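Long-range contact in uncharacterized RNA methyltransferase pyrab10780 (Pyrococcus abyssi, PDB 2JJQ), which catalyses the transfer of a methyl group from S-adenosyl-L-methionine to C5 of uridine 54 in tRNA, giving 5-methyluridine: residues V285-Y298 and V349-P362. Sequence-based numbering, arbitrary orientation.
With SAH (S-adenosyl-L-homocysteine), chain B.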
loop_
_atom_site.group_PDB
_atom_site.type_symbol
_atom_site.label_atom_id
_atom_site.label_comp_id
_atom_site.label_asym_id
_atom_site.label_seq_id
_atom_site.Cartn_x
_atom_site.Cartn_y
_atom_site.Cartn_z
ATOM N N VAL A 285 1.387 -14.617 -9.067
ATOM C CA VAL A 285 0.802 -15.634 -8.193
ATOM C C VAL A 285 0.148 -16.748 -8.993
ATOM O O VAL A 285 0.380 -17.937 -8.690
ATOM C CB VAL A 285 -0.154 -15.035 -7.155
ATOM C CG1 VAL A 285 -0.899 -16.157 -6.361
ATOM C CG2 VAL A 285 0.677 -14.060 -6.202
ATOM N N SER A 286 -0.605 -16.394 -10.034
ATOM C CA SER A 286 -1.319 -17.427 -10.805
ATOM C C SER A 286 -0.323 -18.333 -11.508
ATOM O O SER A 286 -0.657 -19.476 -11.834
ATOM C CB SER A 286 -2.300 -16.851 -11.841
ATOM O OG SER A 286 -1.609 -16.233 -12.890
ATOM N N GLU A 287 0.860 -17.807 -11.799
ATOM C CA GLU A 287 1.886 -18.575 -12.509
ATOM C C GLU A 287 2.628 -19.573 -11.600
ATOM O O GLU A 287 3.090 -20.638 -12.056
ATOM C CB GLU A 287 2.870 -17.619 -13.177
ATOM C CG GLU A 287 2.195 -17.000 -14.378
ATOM C CD GLU A 287 2.904 -15.791 -14.947
ATOM O OE1 GLU A 287 4.007 -15.415 -14.461
ATOM O OE2 GLU A 287 2.316 -15.207 -15.893
ATOM N N LEU A 288 2.738 -19.223 -10.330
ATOM C CA LEU A 288 3.517 -19.993 -9.362
ATOM C C LEU A 288 2.737 -21.109 -8.702
ATOM O O LEU A 288 3.334 -22.103 -8.275
ATOM C CB LEU A 288 4.044 -19.061 -8.270
ATOM C CG LEU A 288 5.106 -18.066 -8.798
ATOM C CD1 LEU A 288 5.575 -17.186 -7.631
ATOM C CD2 LEU A 288 6.302 -18.699 -9.489
ATOM N N VAL A 289 1.425 -20.943 -8.540
ATOM C CA VAL A 289 0.660 -22.004 -7.862
ATOM C C VAL A 289 0.687 -23.301 -8.711
ATOM O O VAL A 289 0.918 -23.258 -9.909
ATOM C CB VAL A 289 -0.788 -21.589 -7.560
ATOM C CG1 VAL A 289 -0.814 -20.229 -6.773
ATOM C CG2 VAL A 289 -1.594 -21.361 -8.868
ATOM N N GLU A 290 0.392 -24.421 -8.075
ATOM C CA GLU A 290 0.326 -25.723 -8.745
ATOM C C GLU A 290 -0.925 -26.475 -8.313
ATOM O O GLU A 290 -1.382 -26.364 -7.185
ATOM C CB GLU A 290 1.576 -26.561 -8.453
ATOM C CG GLU A 290 2.839 -25.995 -9.114
ATOM C CD GLU A 290 4.054 -26.866 -8.942
ATOM O OE1 GLU A 290 3.919 -28.029 -8.522
ATOM O OE2 GLU A 290 5.164 -26.381 -9.230
ATOM N N GLY A 291 -1.453 -27.297 -9.223
ATOM C CA GLY A 291 -2.566 -28.149 -8.878
ATOM C C GLY A 291 -3.899 -27.478 -9.144
ATOM O O GLY A 291 -3.994 -26.601 -9.981
ATOM N N GLU A 292 -4.934 -27.881 -8.420
ATOM C CA GLU A 292 -6.262 -27.334 -8.674
ATOM C C GLU A 292 -6.856 -26.666 -7.435
ATOM O O GLU A 292 -7.572 -25.629 -7.531
ATOM C CB GLU A 292 -7.200 -28.460 -9.074
ATOM C CG GLU A 292 -8.527 -27.942 -9.500
ATOM C CD GLU A 292 -8.480 -26.923 -10.666
ATOM O OE1 GLU A 292 -7.494 -26.869 -11.452
ATOM O OE2 GLU A 292 -9.473 -26.193 -10.819
ATOM N N LYS A 293 -6.593 -27.289 -6.285
ATOM C CA LYS A 293 -7.142 -26.829 -4.961
ATOM C C LYS A 293 -6.238 -25.798 -4.291
ATOM O O LYS A 293 -5.130 -26.120 -3.896
ATOM C CB LYS A 293 -7.366 -28.003 -4.010
ATOM C CG LYS A 293 -8.462 -28.943 -4.494
ATOM C CD LYS A 293 -8.594 -30.145 -3.588
ATOM C CE LYS A 293 -9.882 -30.866 -3.946
ATOM N NZ LYS A 293 -10.120 -32.126 -3.166
ATOM N N ILE A 294 -6.712 -24.559 -4.173
ATOM C CA ILE A 294 -5.857 -23.476 -3.686
ATOM C C ILE A 294 -6.450 -22.917 -2.430
ATOM O O ILE A 294 -7.671 -22.707 -2.387
ATOM C CB ILE A 294 -5.814 -22.306 -4.704
ATOM C CG1 ILE A 294 -5.483 -22.787 -6.137
ATOM C CG2 ILE A 294 -4.805 -21.200 -4.300
ATOM C CD1 ILE A 294 -4.114 -23.494 -6.270
ATOM N N LEU A 295 -5.614 -22.682 -1.420
ATOM C CA LEU A 295 -6.046 -21.857 -0.261
ATOM C C LEU A 295 -5.446 -20.453 -0.372
ATOM O O LEU A 295 -4.229 -20.327 -0.500
ATOM C CB LEU A 295 -5.589 -22.461 1.064
ATOM C CG LEU A 295 -5.733 -21.625 2.339
ATOM C CD1 LEU A 295 -7.195 -21.352 2.603
ATOM C CD2 LEU A 295 -5.161 -22.485 3.465
ATOM N N ASP A 296 -6.302 -19.426 -0.328
ATOM C CA ASP A 296 -5.895 -18.024 -0.340
ATOM C C ASP A 296 -5.985 -17.570 1.144
ATOM O O ASP A 296 -7.031 -17.036 1.597
ATOM C CB ASP A 296 -6.810 -17.194 -1.268
ATOM C CG ASP A 296 -6.368 -15.708 -1.407
ATOM O OD1 ASP A 296 -5.204 -15.401 -1.001
ATOM O OD2 ASP A 296 -7.177 -14.885 -1.959
ATOM N N MET A 297 -4.885 -17.764 1.880
ATOM C CA MET A 297 -4.830 -17.450 3.310
ATOM C C MET A 297 -4.437 -15.968 3.496
ATOM O O MET A 297 -3.530 -15.481 2.820
ATOM C CB MET A 297 -3.878 -18.428 4.033
ATOM C CG MET A 297 -3.862 -18.216 5.596
ATOM S SD MET A 297 -5.540 -18.242 6.268
ATOM C CE MET A 297 -5.334 -17.384 7.830
ATOM N N TYR A 298 -5.085 -15.297 4.451
ATOM C CA TYR A 298 -5.006 -13.840 4.599
ATOM C C TYR A 298 -5.490 -13.209 3.277
ATOM O O TYR A 298 -4.852 -12.336 2.729
ATOM C CB TYR A 298 -3.587 -13.391 4.882
ATOM C CG TYR A 298 -2.870 -14.146 6.007
ATOM C CD1 TYR A 298 -3.095 -13.815 7.341
ATOM C CD2 TYR A 298 -1.914 -15.131 5.715
ATOM C CE1 TYR A 298 -2.438 -14.491 8.363
ATOM C CE2 TYR A 298 -1.226 -15.764 6.721
ATOM C CZ TYR A 298 -1.496 -15.440 8.036
ATOM O OH TYR A 298 -0.786 -16.082 9.012
ATOM N N VAL A 349 -6.952 -21.910 11.237
ATOM C CA VAL A 349 -7.254 -22.386 9.873
ATOM C C VAL A 349 -6.591 -23.712 9.574
ATOM O O VAL A 349 -5.419 -23.918 9.873
ATOM C CB VAL A 349 -6.830 -21.354 8.782
ATOM C CG1 VAL A 349 -5.326 -21.167 8.794
ATOM C CG2 VAL A 349 -7.277 -21.801 7.367
ATOM N N SER A 350 -7.352 -24.616 8.968
ATOM C CA SER A 350 -6.802 -25.875 8.465
ATOM C C SER A 350 -6.195 -25.699 7.078
ATOM O O SER A 350 -6.775 -25.037 6.205
ATOM C CB SER A 350 -7.892 -26.957 8.413
ATOM O OG SER A 350 -7.447 -28.038 7.642
ATOM N N VAL A 351 -5.052 -26.324 6.870
ATOM C CA VAL A 351 -4.389 -26.321 5.577
ATOM C C VAL A 351 -4.436 -27.695 4.956
ATOM O O VAL A 351 -3.765 -27.974 3.986
ATOM C CB VAL A 351 -2.930 -25.811 5.734
ATOM C CG1 VAL A 351 -2.961 -24.329 6.026
ATOM C CG2 VAL A 351 -2.224 -26.480 6.892
ATOM N N LYS A 352 -5.267 -28.579 5.502
ATOM C CA LYS A 352 -5.376 -29.920 4.943
ATOM C C LYS A 352 -6.028 -29.903 3.577
ATOM O O LYS A 352 -7.020 -29.191 3.374
ATOM C CB LYS A 352 -6.275 -30.772 5.849
ATOM C CG LYS A 352 -5.754 -30.993 7.278
ATOM C CD LYS A 352 -6.585 -32.117 7.943
ATOM C CE LYS A 352 -6.313 -32.267 9.446
ATOM N NZ LYS A 352 -4.946 -32.816 9.681
ATOM N N GLY A 353 -5.525 -30.715 2.661
ATOM C CA GLY A 353 -6.247 -31.026 1.433
ATOM C C GLY A 353 -6.065 -30.049 0.283
ATOM O O GLY A 353 -6.818 -30.118 -0.690
ATOM N N PHE A 354 -5.105 -29.124 0.390
ATOM C CA PHE A 354 -4.867 -28.167 -0.711
ATOM C C PHE A 354 -3.652 -28.595 -1.509
ATOM O O PHE A 354 -2.743 -29.197 -0.948
ATOM C CB PHE A 354 -4.645 -26.773 -0.128
ATOM C CG PHE A 354 -5.843 -26.247 0.528
ATOM C CD1 PHE A 354 -6.906 -25.756 -0.256
ATOM C CD2 PHE A 354 -5.965 -26.248 1.911
ATOM C CE1 PHE A 354 -8.060 -25.257 0.302
ATOM C CE2 PHE A 354 -7.155 -25.765 2.476
ATOM C CZ PHE A 354 -8.187 -25.265 1.704
ATOM N N ASP A 355 -3.624 -28.263 -2.806
ATOM C CA ASP A 355 -2.407 -28.432 -3.614
ATOM C C ASP A 355 -1.413 -27.264 -3.458
ATOM O O ASP A 355 -0.199 -27.464 -3.499
ATOM C CB ASP A 355 -2.800 -28.499 -5.089
ATOM C CG ASP A 355 -3.714 -29.671 -5.374
ATOM O OD1 ASP A 355 -3.387 -30.773 -4.883
ATOM O OD2 ASP A 355 -4.731 -29.505 -6.071
ATOM N N THR A 356 -1.947 -26.049 -3.276
ATOM C CA THR A 356 -1.113 -24.889 -3.035
ATOM C C THR A 356 -1.716 -24.063 -1.947
ATOM O O THR A 356 -2.926 -23.919 -1.905
ATOM C CB THR A 356 -0.991 -24.008 -4.320
ATOM O OG1 THR A 356 -0.238 -24.711 -5.283
ATOM C CG2 THR A 356 -0.212 -22.715 -4.029
ATOM N N VAL A 357 -0.892 -23.518 -1.042
ATOM C CA VAL A 357 -1.416 -22.595 -0.061
ATOM C C VAL A 357 -0.723 -21.241 -0.312
ATOM O O VAL A 357 0.504 -21.152 -0.306
ATOM C CB VAL A 357 -1.133 -23.067 1.415
ATOM C CG1 VAL A 357 -1.485 -21.957 2.396
ATOM C CG2 VAL A 357 -1.944 -24.325 1.768
ATOM N N ILE A 358 -1.506 -20.179 -0.466
ATOM C CA ILE A 358 -0.940 -18.817 -0.615
ATOM C C ILE A 358 -1.058 -18.144 0.711
ATOM O O ILE A 358 -2.130 -18.194 1.329
ATOM C CB ILE A 358 -1.774 -18.000 -1.590
ATOM C CG1 ILE A 358 -1.824 -18.746 -2.928
ATOM C CG2 ILE A 358 -1.169 -16.580 -1.778
ATOM C CD1 ILE A 358 -2.871 -18.131 -3.852
ATOM N N VAL A 359 0.024 -17.527 1.169
ATOM C CA VAL A 359 -0.074 -16.729 2.407
ATOM C C VAL A 359 0.399 -15.311 2.166
ATOM O O VAL A 359 1.436 -15.118 1.566
ATOM C CB VAL A 359 0.726 -17.365 3.571
ATOM C CG1 VAL A 359 0.074 -18.714 3.994
ATOM C CG2 VAL A 359 2.184 -17.543 3.248
ATOM N N ASP A 360 -0.362 -14.328 2.656
ATOM C CA ASP A 360 -0.001 -12.915 2.506
ATOM C C ASP A 360 -0.200 -12.304 3.880
ATOM O O ASP A 360 -1.130 -11.566 4.078
ATOM C CB ASP A 360 -0.955 -12.233 1.484
ATOM C CG ASP A 360 -0.462 -10.858 1.039
ATOM O OD1 ASP A 360 0.561 -10.404 1.589
ATOM O OD2 ASP A 360 -1.149 -10.237 0.165
ATOM N N PRO A 361 0.642 -12.670 4.844
ATOM C CA PRO A 361 0.358 -12.340 6.233
ATOM C C PRO A 361 0.473 -10.873 6.567
ATOM O O PRO A 361 1.009 -10.110 5.761
ATOM C CB PRO A 361 1.448 -13.114 7.008
ATOM C CG PRO A 361 2.589 -13.289 6.054
ATOM C CD PRO A 361 1.869 -13.474 4.695
ATOM N N PRO A 362 -0.077 -10.474 7.737
ATOM C CA PRO A 362 0.103 -9.125 8.265
ATOM C C PRO A 362 1.569 -8.950 8.694
ATOM O O PRO A 362 2.386 -9.858 8.524
ATOM C CB PRO A 362 -0.810 -9.106 9.491
ATOM C CG PRO A 362 -0.859 -10.467 9.953
ATOM C CD PRO A 362 -0.864 -11.322 8.662
HETATM N N SAH B . -3.987 -10.818 0.126
HETATM C CA SAH B . -4.689 -9.584 0.611
HETATM C CB SAH B . -3.789 -8.766 1.536
HETATM C CG SAH B . -3.463 -9.481 2.828
HETATM S SD SAH B . -3.035 -8.215 4.035
HETATM C C SAH B . -5.007 -8.728 -0.593
HETATM O O SAH B . -5.744 -7.730 -0.541
HETATM O OXT SAH B . -4.490 -9.016 -1.662
HETATM C "C5'" SAH B . -2.941 -9.272 5.459
HETATM C "C4'" SAH B . -4.345 -9.774 5.841
HETATM O "O4'" SAH B . -4.330 -10.501 7.098
HETATM C "C3'" SAH B . -5.381 -8.667 6.035
HETATM O "O3'" SAH B . -6.434 -8.849 5.067
HETATM C "C2'" SAH B . -5.862 -8.842 7.498
HETATM O "O2'" SAH B . -7.256 -8.613 7.724
HETATM C "C1'" SAH B . -5.578 -10.286 7.786
HETATM N N9 SAH B . -5.179 -10.662 9.138
HETATM C C8 SAH B . -4.434 -9.953 10.019
HETATM N N7 SAH B . -4.192 -10.726 11.112
HETATM C C5 SAH B . -4.748 -11.931 10.910
HETATM C C6 SAH B . -4.857 -13.205 11.651
HETATM N N6 SAH B . -4.280 -13.275 12.876
HETATM N N1 SAH B . -5.546 -14.229 11.049
HETATM C C2 SAH B . -6.112 -14.116 9.827
HETATM N N3 SAH B . -6.055 -12.978 9.122
HETATM C C4 SAH B . -5.393 -11.898 9.602
HETATM O O HOH W 1 -8.830 -31.791 -0.743
#
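With CG of D355 anti to its carbonyl carbon (chi1 -61°), the carboxylate comes to the backbone N-H groups of E292 and K293. T356 has the same kind of torsion for OG1 (chi1 -69°), which aims the hydroxyl at E290. T356 OG1 donates to E290 O at 2.8 Å, in the carbonyl plane and on a lone pair. D355 OD2 accepts from E292 N and K293 N, both at 2.9 Å, on its anti side and from opposite faces of the carboxylate plane. Two nearly straight bonds grip this one oxygen and probably limit the turning of the carboxylate. K293 O in turn accepts from D355 N and T356 N. Strands 293-297 and 356-359 then run parallel. I358 N to L295 O is the shortest rung, 2.7 Å and close to straight.

On the face of L295, M297, V357 and V359, L295 CB makes a CH-pi contact over the centre of the F354 ring, 3.6 Å from its centroid. L295 CD2 reaches V351 CG1 and V357 CG1. On the face of I294, T356 and I358, I358 CD1 packs against I294 CG2 and meets V285 CG1 tip to tip.

Y298 follows the strand. Its ring lies between P361 CA, a CH-pi contact 3.6 Å from the centroid, and M297 CE on the opposite face. P362 CD approaches CE1 obliquely. D346 holds the Y298 hydroxyl by a hydrogen bond. The amino group SAH N donates to D360 OD2 at 2.9 Å and to Y298 O at 3.1 Å. The adjacent parallel strands, with S-adenosyl-L-homocysteine, the demethylated product of the cofactor, at their C-terminal ends, are characteristic of the Rossmann-like fold of class I SAM-dependent methyltransferases.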